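Local coordinates for probable sugar ABC transporter, sugar-binding protein (Streptococcus pneumoniae, PDB 2W7Y) that binds the blood group A-trisaccharide and probably delivers such glycans to an ABC transporter for uptake as its extracellular solute-binding component, at residues L156-L161 and N279-S284; L293-Y298 and I375-N380; G301-S306 and K382-T387; K57-L62 and K339-K344. All coordinates share one frame; numbering follows the deposited sequence.

Interaction 1 of 4, residues L156-L161 and N279-S284; sequences LFTMGL and NGVWAS. With GAL (beta-D-galactopyranose), chain C; A2G (2-acetamido-2-deoxy-alpha-D-galactopyranose), chain B.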
loop_
_atom_site.group_PDB
_atom_site.type_symbol
_atom_site.label_atom_id
_atom_site.label_comp_id
_atom_site.label_asym_id
_atom_site.label_seq_id
_atom_site.Cartn_x
_atom_site.Cartn_y
_atom_site.Cartn_z
ATOM N N LEU A 156 2.938 3.487 7.360
ATOM C CA LEU A 156 1.523 3.221 7.149
ATOM C C LEU A 156 1.127 3.243 5.675
ATOM O O LEU A 156 1.628 4.052 4.897
ATOM C CB LEU A 156 0.679 4.219 7.945
ATOM C CG LEU A 156 0.096 3.813 9.302
ATOM C CD1 LEU A 156 0.836 2.660 9.990
ATOM C CD2 LEU A 156 0.010 5.029 10.205
ATOM N N PHE A 157 0.217 2.343 5.307
ATOM C CA PHE A 157 -0.307 2.271 3.951
ATOM C C PHE A 157 -1.390 3.334 3.757
ATOM O O PHE A 157 -2.557 3.030 3.484
ATOM C CB PHE A 157 -0.839 0.867 3.642
ATOM C CG PHE A 157 -0.557 0.415 2.237
ATOM C CD1 PHE A 157 0.602 -0.297 1.945
ATOM C CD2 PHE A 157 -1.433 0.721 1.201
ATOM C CE1 PHE A 157 0.879 -0.709 0.646
ATOM C CE2 PHE A 157 -1.161 0.311 -0.097
ATOM C CZ PHE A 157 -0.004 -0.401 -0.379
ATOM N N THR A 158 -0.973 4.588 3.910
ATOM C CA THR A 158 -1.846 5.747 3.811
ATOM C C THR A 158 -1.876 6.171 2.350
ATOM O O THR A 158 -0.863 6.609 1.803
ATOM C CB THR A 158 -1.330 6.889 4.720
ATOM O OG1 THR A 158 -1.156 6.384 6.048
ATOM C CG2 THR A 158 -2.295 8.081 4.744
HETATM N N MSE A 159 -3.039 6.026 1.722
HETATM C CA MSE A 159 -3.136 6.193 0.274
HETATM C C MSE A 159 -4.352 6.972 -0.244
HETATM O O MSE A 159 -5.499 6.533 -0.107
HETATM C CB MSE A 159 -3.042 4.826 -0.408
HETATM C CG MSE A 159 -3.456 4.821 -1.864
HETATM SE SE MSE A 159 -2.816 3.247 -2.790
HETATM C CE MSE A 159 -3.464 1.875 -1.589
ATOM N N GLY A 160 -4.079 8.128 -0.844
ATOM C CA GLY A 160 -5.041 8.815 -1.697
ATOM C C GLY A 160 -4.625 8.601 -3.141
ATOM O O GLY A 160 -4.332 7.477 -3.554
ATOM N N LEU A 161 -4.589 9.677 -3.918
ATOM C CA LEU A 161 -4.090 9.592 -5.286
ATOM C C LEU A 161 -3.342 10.873 -5.677
ATOM O O LEU A 161 -3.270 11.820 -4.883
ATOM C CB LEU A 161 -5.227 9.208 -6.265
ATOM C CG LEU A 161 -6.225 10.127 -7.004
ATOM C CD1 LEU A 161 -7.579 9.429 -7.139
ATOM C CD2 LEU A 161 -6.424 11.489 -6.392
ATOM N N ASN A 279 -1.255 6.110 -6.274
ATOM C CA ASN A 279 -0.217 5.649 -5.353
ATOM C C ASN A 279 -0.320 6.373 -4.008
ATOM O O ASN A 279 -0.995 7.398 -3.902
ATOM C CB ASN A 279 1.180 5.807 -5.963
ATOM C CG ASN A 279 2.203 4.857 -5.350
ATOM O OD1 ASN A 279 1.846 3.941 -4.605
ATOM N ND2 ASN A 279 3.479 5.074 -5.659
ATOM N N GLY A 280 0.341 5.825 -2.988
ATOM C CA GLY A 280 0.242 6.345 -1.626
ATOM C C GLY A 280 1.008 7.624 -1.356
ATOM O O GLY A 280 1.652 8.173 -2.249
ATOM N N VAL A 281 0.934 8.088 -0.110
ATOM C CA VAL A 281 1.578 9.335 0.312
ATOM C C VAL A 281 3.103 9.272 0.192
ATOM O O VAL A 281 3.762 10.294 -0.006
ATOM C CB VAL A 281 1.162 9.754 1.760
ATOM C CG1 VAL A 281 -0.339 9.994 1.846
ATOM C CG2 VAL A 281 1.603 8.719 2.799
ATOM N N TRP A 282 3.643 8.058 0.296
ATOM C CA TRP A 282 5.078 7.802 0.225
ATOM C C TRP A 282 5.697 8.187 -1.123
ATOM O O TRP A 282 6.919 8.240 -1.252
ATOM C CB TRP A 282 5.356 6.329 0.542
ATOM C CG TRP A 282 4.584 5.365 -0.328
ATOM C CD1 TRP A 282 4.952 4.901 -1.557
ATOM C CD2 TRP A 282 3.317 4.757 -0.033
ATOM N NE1 TRP A 282 4.000 4.041 -2.043
ATOM C CE2 TRP A 282 2.983 3.937 -1.132
ATOM C CE3 TRP A 282 2.433 4.821 1.053
ATOM C CZ2 TRP A 282 1.807 3.182 -1.173
ATOM C CZ3 TRP A 282 1.264 4.071 1.009
ATOM C CH2 TRP A 282 0.962 3.265 -0.096
ATOM N N ALA A 283 4.848 8.465 -2.113
ATOM C CA ALA A 283 5.282 8.905 -3.443
ATOM C C ALA A 283 5.769 10.355 -3.472
ATOM O O ALA A 283 6.337 10.805 -4.469
ATOM C CB ALA A 283 4.157 8.711 -4.453
ATOM N N SER A 284 5.553 11.067 -2.367
ATOM C CA SER A 284 5.815 12.506 -2.250
ATOM C C SER A 284 7.207 12.970 -2.674
ATOM O O SER A 284 7.336 14.015 -3.313
ATOM C CB SER A 284 5.534 12.969 -0.824
ATOM O OG SER A 284 4.153 12.909 -0.557
HETATM C C1 GAL C . 7.340 1.324 0.433
HETATM C C2 GAL C . 6.664 0.307 -0.489
HETATM C C3 GAL C . 5.213 0.711 -0.770
HETATM C C4 GAL C . 4.460 1.073 0.515
HETATM C C5 GAL C . 5.274 2.117 1.293
HETATM C C6 GAL C . 4.622 2.573 2.601
HETATM O O1 GAL C . 8.560 0.784 0.887
HETATM O O2 GAL C . 7.400 0.251 -1.693
HETATM O O3 GAL C . 4.555 -0.320 -1.470
HETATM O O4 GAL C . 4.255 -0.097 1.272
HETATM O O5 GAL C . 6.559 1.598 1.576
HETATM O O6 GAL C . 5.143 3.841 2.957
HETATM O O5 A2G B . 3.747 0.950 -3.321
HETATM C C1 A2G B . 3.579 -0.121 -2.354
HETATM C C2 A2G B . 3.031 -1.332 -3.093
HETATM N N2 A2G B . 2.869 -2.474 -2.193
HETATM C C3 A2G B . 4.013 -1.744 -4.198
HETATM O O3 A2G B . 3.561 -2.938 -4.841
HETATM C C4 A2G B . 4.203 -0.602 -5.199
HETATM O O4 A2G B . 2.972 -0.330 -5.880
HETATM C C5 A2G B . 4.666 0.646 -4.437
HETATM C C6 A2G B . 4.797 1.859 -5.356
HETATM O O6 A2G B . 5.111 3.001 -4.557
HETATM C C7 A2G B . 1.718 -3.129 -2.087
HETATM O O7 A2G B . 0.687 -2.837 -2.692
HETATM C C8 A2G B . 1.757 -4.306 -1.117
HETATM O O HOH W 1 -1.644 9.023 -1.823
#
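Trp-282 points the far edge of its indole at Phe-157 and lays one face against the galactose. CB, near GAL O6, starts the side chain. CG sits between the backbone N and the carbonyl carbon (chi1 55°), which swings the indole back over its own chain. One face therefore rests on Gly-280 CA, 3.4 Å from the plane. The opposite face takes GAL C5, 3.5 Å above it and offset toward the rim. CD2 lies nearest GAL C5, CE3 beside GAL C6 and O6, and CE2 and CZ2 near GAL C4. This is the aromatic platform common in sugar-binding sites, here in the glycan pocket of the solute-binding protein. NE1 bonds to A2G O6 at 2.9 Å, and Asn-279 ND2 grips the same A2G O6 at 2.9 Å. NE1 also makes a weak bond to A2G O5. Further round, CZ3 touches Thr-158 O at 3.4 Å. The tip, CH2, sits over the centre of the Phe-157 ring, 3.6 Å from CE2 of Phe-157. The two rings form an edge-to-face pair with planes at 60°. The same Thr-158 O accepts a nearly straight hydrogen bond (172°) from Val-281 N at 3.0 Å. A water takes the N-H of Gly-160 and donates to Asn-279 O.

Interaction 2 of 4, residues L293-Y298 and I375-N380; sequences LAPGIY and ITQVKN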
loop_
_atom_site.group_PDB
_atom_site.type_symbol
_atom_site.label_atom_id
_atom_site.label_comp_id
_atom_site.label_asym_id
_atom_site.label_seq_id
_atom_site.Cartn_x
_atom_site.Cartn_y
_atom_site.Cartn_z
ATOM N N LEU A 293 1.894 18.562 -10.063
ATOM C CA LEU A 293 1.115 17.448 -9.548
ATOM C C LEU A 293 0.783 17.562 -8.053
ATOM O O LEU A 293 1.599 18.011 -7.240
ATOM C CB LEU A 293 1.760 16.103 -9.923
ATOM C CG LEU A 293 3.283 16.038 -9.908
ATOM C CD1 LEU A 293 3.677 15.821 -8.491
ATOM C CD2 LEU A 293 3.855 14.933 -10.790
ATOM N N ALA A 294 -0.438 17.168 -7.715
ATOM C CA ALA A 294 -0.993 17.428 -6.403
ATOM C C ALA A 294 -1.689 16.195 -5.812
ATOM O O ALA A 294 -2.133 15.309 -6.549
ATOM C CB ALA A 294 -1.955 18.610 -6.477
ATOM N N PRO A 295 -1.764 16.120 -4.472
ATOM C CA PRO A 295 -2.534 15.037 -3.863
ATOM C C PRO A 295 -4.050 15.252 -3.938
ATOM O O PRO A 295 -4.531 16.384 -3.881
ATOM C CB PRO A 295 -2.064 15.045 -2.407
ATOM C CG PRO A 295 -1.596 16.428 -2.158
ATOM C CD PRO A 295 -1.117 16.986 -3.466
ATOM N N GLY A 296 -4.781 14.152 -4.075
ATOM C CA GLY A 296 -6.226 14.149 -3.948
ATOM C C GLY A 296 -6.653 12.806 -3.405
ATOM O O GLY A 296 -5.815 11.963 -3.099
ATOM N N ILE A 297 -7.957 12.597 -3.281
ATOM C CA ILE A 297 -8.484 11.283 -2.905
ATOM C C ILE A 297 -9.546 10.825 -3.905
ATOM O O ILE A 297 -9.789 11.497 -4.911
ATOM C CB ILE A 297 -8.998 11.226 -1.427
ATOM C CG1 ILE A 297 -10.064 12.300 -1.161
ATOM C CG2 ILE A 297 -7.828 11.338 -0.442
ATOM C CD1 ILE A 297 -10.816 12.125 0.139
ATOM N N TYR A 298 -10.173 9.691 -3.615
ATOM C CA TYR A 298 -11.071 9.013 -4.544
ATOM C C TYR A 298 -12.508 9.540 -4.460
ATOM O O TYR A 298 -12.874 10.148 -3.451
ATOM C CB TYR A 298 -11.004 7.500 -4.300
ATOM C CG TYR A 298 -9.613 6.935 -4.500
ATOM C CD1 TYR A 298 -9.238 6.369 -5.717
ATOM C CD2 TYR A 298 -8.663 6.992 -3.479
ATOM C CE1 TYR A 298 -7.955 5.858 -5.905
ATOM C CE2 TYR A 298 -7.385 6.491 -3.655
ATOM C CZ TYR A 298 -7.034 5.927 -4.869
ATOM O OH TYR A 298 -5.761 5.436 -5.044
ATOM N N ILE A 375 -1.274 13.352 3.578
ATOM C CA ILE A 375 -1.723 12.663 4.798
ATOM C C ILE A 375 -3.001 13.289 5.384
ATOM O O ILE A 375 -3.940 12.568 5.727
ATOM C CB ILE A 375 -0.598 12.574 5.873
ATOM C CG1 ILE A 375 0.558 11.695 5.372
ATOM C CG2 ILE A 375 -1.147 12.016 7.186
ATOM C CD1 ILE A 375 1.832 11.814 6.199
ATOM N N THR A 376 -3.032 14.620 5.475
ATOM C CA THR A 376 -4.194 15.358 5.998
ATOM C C THR A 376 -5.480 15.080 5.200
ATOM O O THR A 376 -6.567 15.013 5.777
ATOM C CB THR A 376 -3.904 16.887 6.098
ATOM O OG1 THR A 376 -2.878 17.110 7.071
ATOM C CG2 THR A 376 -5.137 17.685 6.513
ATOM N N GLN A 377 -5.346 14.907 3.885
ATOM C CA GLN A 377 -6.484 14.569 3.026
ATOM C C GLN A 377 -7.112 13.220 3.379
ATOM O O GLN A 377 -8.338 13.109 3.444
ATOM C CB GLN A 377 -6.076 14.582 1.556
ATOM C CG GLN A 377 -5.857 15.973 0.979
ATOM C CD GLN A 377 -5.415 15.924 -0.464
ATOM O OE1 GLN A 377 -5.051 14.864 -0.973
ATOM N NE2 GLN A 377 -5.446 17.068 -1.136
ATOM N N VAL A 378 -6.266 12.212 3.604
ATOM C CA VAL A 378 -6.705 10.863 3.962
ATOM C C VAL A 378 -7.296 10.848 5.372
ATOM O O VAL A 378 -8.320 10.203 5.617
ATOM C CB VAL A 378 -5.550 9.826 3.847
ATOM C CG1 VAL A 378 -6.005 8.441 4.302
ATOM C CG2 VAL A 378 -5.006 9.768 2.425
ATOM N N LYS A 379 -6.653 11.572 6.288
ATOM C CA LYS A 379 -7.130 11.710 7.670
ATOM C C LYS A 379 -8.487 12.412 7.770
ATOM O O LYS A 379 -9.207 12.237 8.757
ATOM C CB LYS A 379 -6.100 12.461 8.521
ATOM C CG LYS A 379 -4.887 11.636 8.926
ATOM C CD LYS A 379 -3.936 12.456 9.790
ATOM C CE LYS A 379 -2.861 11.590 10.440
ATOM N NZ LYS A 379 -3.440 10.579 11.380
ATOM N N ASN A 380 -8.827 13.201 6.751
ATOM C CA ASN A 380 -10.073 13.975 6.739
ATOM C C ASN A 380 -11.060 13.520 5.659
ATOM O O ASN A 380 -11.997 14.245 5.309
ATOM C CB ASN A 380 -9.774 15.473 6.618
ATOM C CG ASN A 380 -9.132 16.039 7.870
ATOM O OD1 ASN A 380 -9.819 16.421 8.818
ATOM N ND2 ASN A 380 -7.803 16.096 7.876
#
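Gln-377 lays its terminal amide against the backbone at Pro-295 and Gly-296. Its CG is anti to the carbonyl carbon (chi1 -73°), and the chain then runs extended, carrying the amide from the helix to the strand. NE2 donates to Pro-295 O at 3.0 Å, with an N-H...O angle of 158°. The acceptor lies in the plane of the Gln-377 amide. The donor, however, stands well above the carbonyl plane of Pro-295, 67° out of it, so it does not use a lone pair in that plane. The amide thus sits over the peptide group and does not meet it end on. OE1 of Gln-377 lies 3.2 Å from Pro-295 C. It is also 3.3 Å from Pro-295 CB, where the proline ring and the glutamine chain cross at about a right angle. The rest of the contact is apolar. Ile-297 CG2 is 4.2 Å from Gln-377 CB and 4.3 Å from Val-378 CG2. At the end of the helix, Asn-380 ND2 donates a hydrogen bond back to Thr-376 O at 2.7 Å. Strand 293-296 pairs antiparallel with strand 157-164 through the backbones of Ala-294 and Gly-296. Helix 366-379 packs on that sheet, with Val-378 touching Thr-158 of strand 157-164 and both Ala-303 and Ser-305 of strand 302-306.

Interaction 3 of 4, residues G301-S306 and K382-T387; sequences GVAISS and KAVVPT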
loop_
_atom_site.group_PDB
_atom_site.type_symbol
_atom_site.label_atom_id
_atom_site.label_comp_id
_atom_site.label_asym_id
_atom_site.label_seq_id
_atom_site.Cartn_x
_atom_site.Cartn_y
_atom_site.Cartn_z
ATOM N N GLY A 301 -15.310 11.194 -1.637
ATOM C CA GLY A 301 -14.467 11.475 -0.475
ATOM C C GLY A 301 -13.913 10.254 0.238
ATOM O O GLY A 301 -13.795 10.248 1.462
ATOM N N VAL A 302 -13.558 9.226 -0.532
ATOM C CA VAL A 302 -13.010 7.988 0.023
ATOM C C VAL A 302 -11.489 7.944 -0.140
ATOM O O VAL A 302 -10.951 8.378 -1.159
ATOM C CB VAL A 302 -13.671 6.727 -0.604
ATOM C CG1 VAL A 302 -13.133 5.443 0.023
ATOM C CG2 VAL A 302 -15.187 6.781 -0.447
ATOM N N ALA A 303 -10.805 7.440 0.885
ATOM C CA ALA A 303 -9.361 7.222 0.834
ATOM C C ALA A 303 -9.011 5.857 1.411
ATOM O O ALA A 303 -9.824 5.232 2.089
ATOM C CB ALA A 303 -8.621 8.331 1.580
ATOM N N ILE A 304 -7.802 5.388 1.117
ATOM C CA ILE A 304 -7.308 4.135 1.672
ATOM C C ILE A 304 -6.468 4.435 2.916
ATOM O O ILE A 304 -5.557 5.269 2.876
ATOM C CB ILE A 304 -6.503 3.312 0.621
ATOM C CG1 ILE A 304 -7.442 2.786 -0.472
ATOM C CG2 ILE A 304 -5.765 2.147 1.283
ATOM C CD1 ILE A 304 -6.785 2.497 -1.811
ATOM N N SER A 305 -6.805 3.774 4.022
ATOM C CA SER A 305 -6.019 3.866 5.248
ATOM C C SER A 305 -5.912 2.509 5.911
ATOM O O SER A 305 -6.820 2.067 6.625
ATOM C CB SER A 305 -6.606 4.884 6.226
ATOM O OG SER A 305 -5.684 5.149 7.272
ATOM N N SER A 306 -4.798 1.842 5.646
ATOM C CA SER A 306 -4.500 0.580 6.288
ATOM C C SER A 306 -3.056 0.555 6.758
ATOM O O SER A 306 -2.321 1.537 6.596
ATOM C CB SER A 306 -4.816 -0.596 5.365
ATOM O OG SER A 306 -4.028 -0.531 4.198
ATOM N N LYS A 382 -14.156 11.473 4.034
ATOM C CA LYS A 382 -15.509 11.158 4.493
ATOM C C LYS A 382 -15.612 9.692 4.909
ATOM O O LYS A 382 -16.283 9.358 5.880
ATOM C CB LYS A 382 -16.535 11.453 3.398
ATOM C CG LYS A 382 -16.704 12.925 3.048
ATOM C CD LYS A 382 -17.724 13.082 1.931
ATOM C CE LYS A 382 -17.545 14.391 1.169
ATOM N NZ LYS A 382 -18.221 14.327 -0.165
ATOM N N ALA A 383 -14.944 8.824 4.157
ATOM C CA ALA A 383 -14.876 7.404 4.471
ATOM C C ALA A 383 -13.479 6.893 4.200
ATOM O O ALA A 383 -12.809 7.334 3.264
ATOM C CB ALA A 383 -15.897 6.618 3.656
ATOM N N VAL A 384 -13.038 5.955 5.023
ATOM C CA VAL A 384 -11.721 5.378 4.857
ATOM C C VAL A 384 -11.808 3.844 4.900
ATOM O O VAL A 384 -12.491 3.274 5.763
ATOM C CB VAL A 384 -10.715 6.013 5.869
ATOM C CG1 VAL A 384 -10.388 5.085 7.043
ATOM C CG2 VAL A 384 -9.473 6.510 5.149
ATOM N N VAL A 385 -11.153 3.196 3.936
ATOM C CA VAL A 385 -11.161 1.734 3.802
ATOM C C VAL A 385 -9.758 1.122 3.963
ATOM O O VAL A 385 -8.760 1.800 3.720
ATOM C CB VAL A 385 -11.788 1.264 2.441
ATOM C CG1 VAL A 385 -13.273 1.600 2.377
ATOM C CG2 VAL A 385 -11.044 1.849 1.244
ATOM N N PRO A 386 -9.680 -0.155 4.400
ATOM C CA PRO A 386 -8.396 -0.852 4.384
ATOM C C PRO A 386 -8.134 -1.457 3.001
ATOM O O PRO A 386 -9.035 -1.489 2.161
ATOM C CB PRO A 386 -8.586 -1.953 5.429
ATOM C CG PRO A 386 -10.040 -2.272 5.373
ATOM C CD PRO A 386 -10.758 -1.005 4.947
ATOM N N THR A 387 -6.917 -1.927 2.761
ATOM C CA THR A 387 -6.601 -2.546 1.473
ATOM C C THR A 387 -7.194 -3.947 1.404
ATOM O O THR A 387 -7.227 -4.667 2.412
ATOM C CB THR A 387 -5.087 -2.648 1.212
ATOM O OG1 THR A 387 -4.462 -3.328 2.306
ATOM C CG2 THR A 387 -4.466 -1.275 1.035
#
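Strands 302-306 and 383-385 pair in parallel within the mixed sheet that also contains Phe-157 of the glycan pocket. Val-302 bridges Ala-383, Ala-303 bridges Val-384 and Ile-304 bridges Val-385. The donors alternate between the two strands. Ala-383 N donates to Gly-301 O, Ala-303 N to Ala-383 O and Val-385 N to Ala-303 O. Ser-305 N closes the ladder on Val-385 O at 2.8 Å. The short strand axes cross at -43°. Gly-301 and Val-302 belong to a G1 beta bulge facing Tyr-298, and Gly-301 has the positive phi (65°) of that motif. On one face of the sheet, Val-385 CG2 meets Ile-304 CG1 at 4.1 Å and Val-302 CG1 at 4.3 Å. Helix 207-215 covers this face. Val-384 points to the other face with Ala-303, and its CG2 touches Ser-305 CB at 3.5 Å. Helix 366-379 lies there. Beyond the ladder, Ser-306 OG and Thr-387 OG1 share a weak bond at 3.4 Å. Thr-387 is the N-cap residue of the next helix. Its OG1 sits between its backbone N and carbonyl carbon (chi1 54°) and accepts from Asp-390 N. That torsion leaves Thr-387 CG2 facing Ile-304 CG2 at 3.7 Å.

Interaction 4 of 4, residues K57-L62 and K339-K344; sequences KTMRDL and KVIFEK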
loop_
_atom_site.group_PDB
_atom_site.type_symbol
_atom_site.label_atom_id
_atom_site.label_comp_id
_atom_site.label_asym_id
_atom_site.label_seq_id
_atom_site.Cartn_x
_atom_site.Cartn_y
_atom_site.Cartn_z
ATOM N N LYS A 57 18.647 3.918 0.392
ATOM C CA LYS A 57 19.918 4.134 1.076
ATOM C C LYS A 57 19.699 4.587 2.521
ATOM O O LYS A 57 20.385 4.119 3.435
ATOM C CB LYS A 57 20.751 5.171 0.312
ATOM C CG LYS A 57 22.254 4.944 0.355
ATOM C CD LYS A 57 22.891 5.557 1.582
ATOM C CE LYS A 57 24.319 5.082 1.753
ATOM N NZ LYS A 57 24.949 5.716 2.936
ATOM N N THR A 58 18.745 5.500 2.717
ATOM C CA THR A 58 18.345 5.950 4.048
ATOM C C THR A 58 17.903 4.763 4.909
ATOM O O THR A 58 18.336 4.634 6.056
ATOM C CB THR A 58 17.209 6.993 3.974
ATOM O OG1 THR A 58 17.623 8.101 3.163
ATOM C CG2 THR A 58 16.839 7.499 5.363
HETATM N N MSE A 59 17.062 3.900 4.341
HETATM C CA MSE A 59 16.576 2.706 5.032
HETATM C C MSE A 59 17.709 1.750 5.391
HETATM O O MSE A 59 17.769 1.263 6.517
HETATM C CB MSE A 59 15.537 1.968 4.185
HETATM C CG MSE A 59 14.249 2.722 3.956
HETATM SE SE MSE A 59 13.240 3.067 5.583
HETATM C CE MSE A 59 11.560 3.427 4.722
ATOM N N ARG A 60 18.597 1.490 4.427
ATOM C CA ARG A 60 19.773 0.636 4.638
ATOM C C ARG A 60 20.715 1.199 5.703
ATOM O O ARG A 60 21.354 0.437 6.434
ATOM C CB ARG A 60 20.539 0.398 3.327
ATOM C CG ARG A 60 19.797 -0.455 2.302
ATOM C CD ARG A 60 20.716 -0.976 1.191
ATOM N NE ARG A 60 21.349 0.088 0.410
ATOM C CZ ARG A 60 20.820 0.659 -0.669
ATOM N NH1 ARG A 60 19.631 0.283 -1.120
ATOM N NH2 ARG A 60 21.487 1.614 -1.301
ATOM N N ASP A 61 20.801 2.527 5.783
ATOM C CA ASP A 61 21.573 3.194 6.839
ATOM C C ASP A 61 20.958 2.948 8.212
ATOM O O ASP A 61 21.676 2.723 9.185
ATOM C CB ASP A 61 21.702 4.699 6.571
ATOM C CG ASP A 61 22.693 5.018 5.459
ATOM O OD1 ASP A 61 23.514 4.145 5.111
ATOM O OD2 ASP A 61 22.650 6.152 4.936
ATOM N N LEU A 62 19.628 2.991 8.274
ATOM C CA LEU A 62 18.867 2.660 9.481
ATOM C C LEU A 62 19.124 1.232 9.965
ATOM O O LEU A 62 19.236 0.997 11.164
ATOM C CB LEU A 62 17.363 2.856 9.229
ATOM C CG LEU A 62 16.591 4.073 9.765
ATOM C CD1 LEU A 62 17.389 5.368 9.723
ATOM C CD2 LEU A 62 15.264 4.228 9.017
ATOM N N LYS A 339 10.907 9.626 13.180
ATOM C CA LYS A 339 11.166 10.989 12.723
ATOM C C LYS A 339 11.933 10.964 11.401
ATOM O O LYS A 339 11.674 11.769 10.509
ATOM C CB LYS A 339 11.939 11.783 13.779
ATOM C CG LYS A 339 12.075 13.268 13.459
ATOM C CD LYS A 339 12.745 14.030 14.577
ATOM C CE LYS A 339 12.748 15.523 14.276
ATOM N NZ LYS A 339 13.221 16.316 15.441
ATOM N N VAL A 340 12.869 10.025 11.283
ATOM C CA VAL A 340 13.593 9.791 10.031
ATOM C C VAL A 340 12.646 9.227 8.970
ATOM O O VAL A 340 12.732 9.605 7.802
ATOM C CB VAL A 340 14.817 8.856 10.234
ATOM C CG1 VAL A 340 15.535 8.600 8.914
ATOM C CG2 VAL A 340 15.781 9.450 11.258
ATOM N N ILE A 341 11.740 8.340 9.388
ATOM C CA ILE A 341 10.712 7.784 8.499
ATOM C C ILE A 341 9.855 8.884 7.865
ATOM O O ILE A 341 9.515 8.790 6.696
ATOM C CB ILE A 341 9.807 6.715 9.206
ATOM C CG1 ILE A 341 10.615 5.472 9.634
ATOM C CG2 ILE A 341 8.615 6.327 8.328
ATOM C CD1 ILE A 341 11.199 4.622 8.496
ATOM N N PHE A 342 9.527 9.927 8.624
ATOM C CA PHE A 342 8.766 11.055 8.077
ATOM C C PHE A 342 9.614 12.065 7.292
ATOM O O PHE A 342 9.235 12.465 6.195
ATOM C CB PHE A 342 7.951 11.764 9.170
ATOM C CG PHE A 342 7.101 12.893 8.652
ATOM C CD1 PHE A 342 5.993 12.639 7.852
ATOM C CD2 PHE A 342 7.420 14.214 8.950
ATOM C CE1 PHE A 342 5.218 13.680 7.360
ATOM C CE2 PHE A 342 6.645 15.260 8.465
ATOM C CZ PHE A 342 5.545 14.994 7.667
ATOM N N GLU A 343 10.758 12.464 7.851
ATOM C CA GLU A 343 11.556 13.574 7.305
ATOM C C GLU A 343 12.499 13.207 6.152
ATOM O O GLU A 343 12.611 13.960 5.185
ATOM C CB GLU A 343 12.351 14.269 8.417
ATOM C CG GLU A 343 11.502 14.997 9.451
ATOM C CD GLU A 343 12.329 15.853 10.394
ATOM O OE1 GLU A 343 11.842 16.931 10.798
ATOM O OE2 GLU A 343 13.468 15.459 10.733
ATOM N N LYS A 344 13.195 12.076 6.271
ATOM C CA LYS A 344 14.146 11.629 5.248
ATOM C C LYS A 344 13.484 10.683 4.253
ATOM O O LYS A 344 13.550 10.892 3.039
ATOM C CB LYS A 344 15.366 10.962 5.890
ATOM C CG LYS A 344 16.559 11.882 6.088
ATOM C CD LYS A 344 16.379 12.809 7.278
ATOM C CE LYS A 344 17.416 13.922 7.268
ATOM N NZ LYS A 344 17.270 14.812 6.078
HETATM O O HOH W 2 15.712 9.370 1.721
#
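Helices 54-69 and 335-343 face each other in nearly antiparallel fashion, their short axes 173° apart in direction. The axes stay 11.2 Å apart, so side-chain ends make the contact and the backbones do not meet. Leu-62 and Val-340 reach toward each other tip to tip, with Leu-62 CD1 3.8 Å from Val-340 CG1. That same methyl of Val-340 also meets Thr-58 CG2 at 3.9 Å. It is anti to the backbone N of Val-340 (chi1 179°), the direction that carries it in among the side chains of Thr-58 and Leu-62. Thr-58 CG2 touches Lys-344 CB as well, where the two side chains cross at about a right angle. The second cluster gathers round Ile-341 CD1. The selenium of Met-59 lies 3.9 Å from it, and Leu-62 CD2 comes to 4.1 Å. Met-59, a selenomethionine, is bent at its second torsion (chi2 -64°), which turns the selenium toward the isoleucine. No direct hydrogen bond joins the two segments. A water bridges them, 2.7 Å from Thr-58 OG1 and donating to Lys-344 O at 3.0 Å. Thr-58 OG1 also bonds to Pro-54 O in its own helix. The Met-59 side chain lies about 6 Å from the bound galactose, beside the glycan pocket. Loose antiparallel helix packing of this kind, through the ends of apolar side chains, joins chain regions far apart in sequence in this solute-binding protein.

Interactions 1, 2 and 3 converge on one mixed sheet. Strand 157-164 pairs with strand 293-296 of interaction 2 and strand 302-306 of interaction 3. Helix 366-379, part of interaction 2, reaches interactions 1 and 3 through Val-378. Interaction 1 is the most deeply placed and the only one whose segments bond the sugar, through ring and amide groups. Interaction 2 is also buried, but it relies on one side-chain amide against backbone. Interaction 3 is partly buried and rests on a regular backbone ladder. Interaction 4 is partly buried too, about 17 Å from interaction 1 between centres. It joins helices by apolar ends and a water, and meets interaction 2 through Phe-342 and Ile-375.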